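Local coordinates for protein beta-1,4-mannanase (Aplysia kurodai, PDB 3VUP) that probably hydrolyses the beta-1,4-linked mannose backbone of mannan as a secreted enzyme of the sea hare's digestive fluid, at residues 336-341 / 345-350. Numbering follows the deposited sequence. Where two conformers were deposited one is given.
Sequences TNIKDK and GKIPIS. With SO4 (sulfate ion), chain E.
Ile338 and Ile347 meet end to end, CD1 to CD1 at 3.8 Å, where the last helix of the TIM barrel, 324-338, gives way to the C-terminal tail that folds back beside it. The two side chains cross at about a right angle, and the CD1 of Ile347 also lies near CG1 of Ile338, so a single methyl rests against the end of its partner. Ile347 can reach this far because its CG1 stands anti to its own carbonyl carbon (chi1 -69°) and the chain beyond is extended. Branched, wholly apolar isoleucine suits both places: each also packs on Phe17, just before the first barrel strand, and on Ser19 within it.

Next to this apolar contact a type I turn runs from Ile338 to Lys341, closed by the bond from Lys341 N to Ile338 O, which leaves the carbonyl oxygens of Lys339 and Lys341 near the tail. Pro348, with no N-H to offer, sets its CD 3.4 Å from Lys339 O. No direct hydrogen bond joins the two segments. One water does so instead, donating to the carbonyl oxygens of Lys339 and Lys341 and accepting from Ile347 N at 3.0 Å. The carbonyl of Gly345, whose phi of 99° is readily adopted by a residue without CB, accepts a bond from the Tyr312 hydroxyl.

Lys341 turns its end away from the tail. In one of its two modelled conformers, bent at chi3 and chi4, it curls round a sulfate, probably from the crystallisation liquor, that is also held by Ser343 OG and Thr342 N; in that conformer its NZ lies 2.8 Å from sulfate O3 and bonds more weakly to O1.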
# COMPACT_ATOMS: atom_id res chain seq x y z
N THR A 336 -1.56 7.34 -19.93
CA THR A 336 -1.37 8.41 -20.90
C THR A 336 -2.66 9.17 -21.15
O THR A 336 -2.66 10.39 -21.27
CB THR A 336 -0.80 7.86 -22.22
OG1 THR A 336 0.52 7.35 -21.99
CG2 THR A 336 -0.74 8.94 -23.27
N ASN A 337 -3.78 8.46 -21.21
CA ASN A 337 -5.03 9.10 -21.57
C ASN A 337 -5.47 10.16 -20.57
O ASN A 337 -6.04 11.18 -20.95
CB ASN A 337 -6.14 8.07 -21.77
CG ASN A 337 -7.40 8.70 -22.28
OD1 ASN A 337 -8.33 8.95 -21.53
ND2 ASN A 337 -7.43 9.00 -23.57
N ILE A 338 -5.20 9.92 -19.29
CA ILE A 338 -5.67 10.84 -18.26
C ILE A 338 -4.64 11.89 -17.84
O ILE A 338 -4.94 12.73 -17.02
CB ILE A 338 -6.20 10.11 -16.98
CG1 ILE A 338 -5.07 9.40 -16.23
CG2 ILE A 338 -7.34 9.16 -17.32
CD1 ILE A 338 -5.45 9.03 -14.79
N LYS A 339 -3.44 11.85 -18.43
CA LYS A 339 -2.32 12.61 -17.87
C LYS A 339 -2.52 14.12 -17.86
O LYS A 339 -1.91 14.82 -17.05
CB LYS A 339 -1.00 12.25 -18.55
CG LYS A 339 -0.79 12.85 -19.92
CD LYS A 339 0.53 12.37 -20.48
CE LYS A 339 0.82 12.98 -21.82
NZ LYS A 339 2.08 12.46 -22.43
N ASP A 340 -3.38 14.61 -18.75
CA ASP A 340 -3.61 16.04 -18.89
C ASP A 340 -4.90 16.52 -18.22
O ASP A 340 -5.27 17.68 -18.38
CB ASP A 340 -3.59 16.45 -20.38
CG ASP A 340 -4.65 15.72 -21.20
OD1 ASP A 340 -5.30 14.78 -20.67
OD2 ASP A 340 -4.84 16.09 -22.38
N LYS A 341 -5.57 15.64 -17.48
CA LYS A 341 -6.78 16.04 -16.77
C LYS A 341 -6.43 16.86 -15.54
O LYS A 341 -5.44 16.59 -14.86
CB LYS A 341 -7.60 14.82 -16.36
CG LYS A 341 -8.04 13.99 -17.53
CD LYS A 341 -9.04 12.89 -17.18
CE LYS A 341 -10.42 13.43 -16.85
NZ LYS A 341 -11.05 14.10 -18.01
N GLY A 345 -7.45 17.21 -9.68
CA GLY A 345 -6.03 17.20 -9.42
C GLY A 345 -5.18 17.08 -10.67
O GLY A 345 -5.53 16.39 -11.62
N LYS A 346 -4.04 17.77 -10.66
CA LYS A 346 -3.10 17.72 -11.75
C LYS A 346 -2.18 16.51 -11.59
O LYS A 346 -1.88 16.09 -10.48
CB LYS A 346 -2.29 19.02 -11.75
CG LYS A 346 -1.20 19.13 -12.80
CD LYS A 346 -0.38 20.38 -12.56
CE LYS A 346 0.73 20.50 -13.58
NZ LYS A 346 1.51 21.75 -13.36
N ILE A 347 -1.73 15.96 -12.71
CA ILE A 347 -0.91 14.76 -12.69
C ILE A 347 0.60 15.01 -12.86
O ILE A 347 1.38 14.48 -12.07
CB ILE A 347 -1.48 13.67 -13.64
CG1 ILE A 347 -2.80 13.14 -13.07
CG2 ILE A 347 -0.48 12.55 -13.85
CD1 ILE A 347 -3.61 12.30 -14.03
N PRO A 348 1.02 15.82 -13.85
CA PRO A 348 2.47 16.02 -13.98
C PRO A 348 3.07 16.67 -12.74
O PRO A 348 2.49 17.60 -12.17
CB PRO A 348 2.58 16.97 -15.18
CG PRO A 348 1.36 16.68 -15.98
CD PRO A 348 0.29 16.42 -14.97
N ILE A 349 4.23 16.17 -12.33
CA ILE A 349 4.93 16.69 -11.17
C ILE A 349 6.39 16.93 -11.50
O ILE A 349 6.92 16.41 -12.48
CB ILE A 349 4.81 15.75 -9.94
CG1 ILE A 349 5.49 14.40 -10.21
CG2 ILE A 349 3.35 15.57 -9.53
CD1 ILE A 349 5.57 13.52 -8.98
N SER A 350 7.02 17.73 -10.65
CA SER A 350 8.44 18.02 -10.79
C SER A 350 9.08 17.88 -9.41
O SER A 350 8.72 18.60 -8.48
CB SER A 350 8.63 19.43 -11.33
OG SER A 350 10.00 19.72 -11.54
S SO4 E . -10.76 17.52 -17.03
O1 SO4 E . -11.42 16.59 -16.12
O2 SO4 E . -9.81 18.37 -16.30
O3 SO4 E . -10.08 16.77 -18.08
O4 SO4 E . -11.80 18.36 -17.63
O HOH W 1 -2.87 16.77 -15.33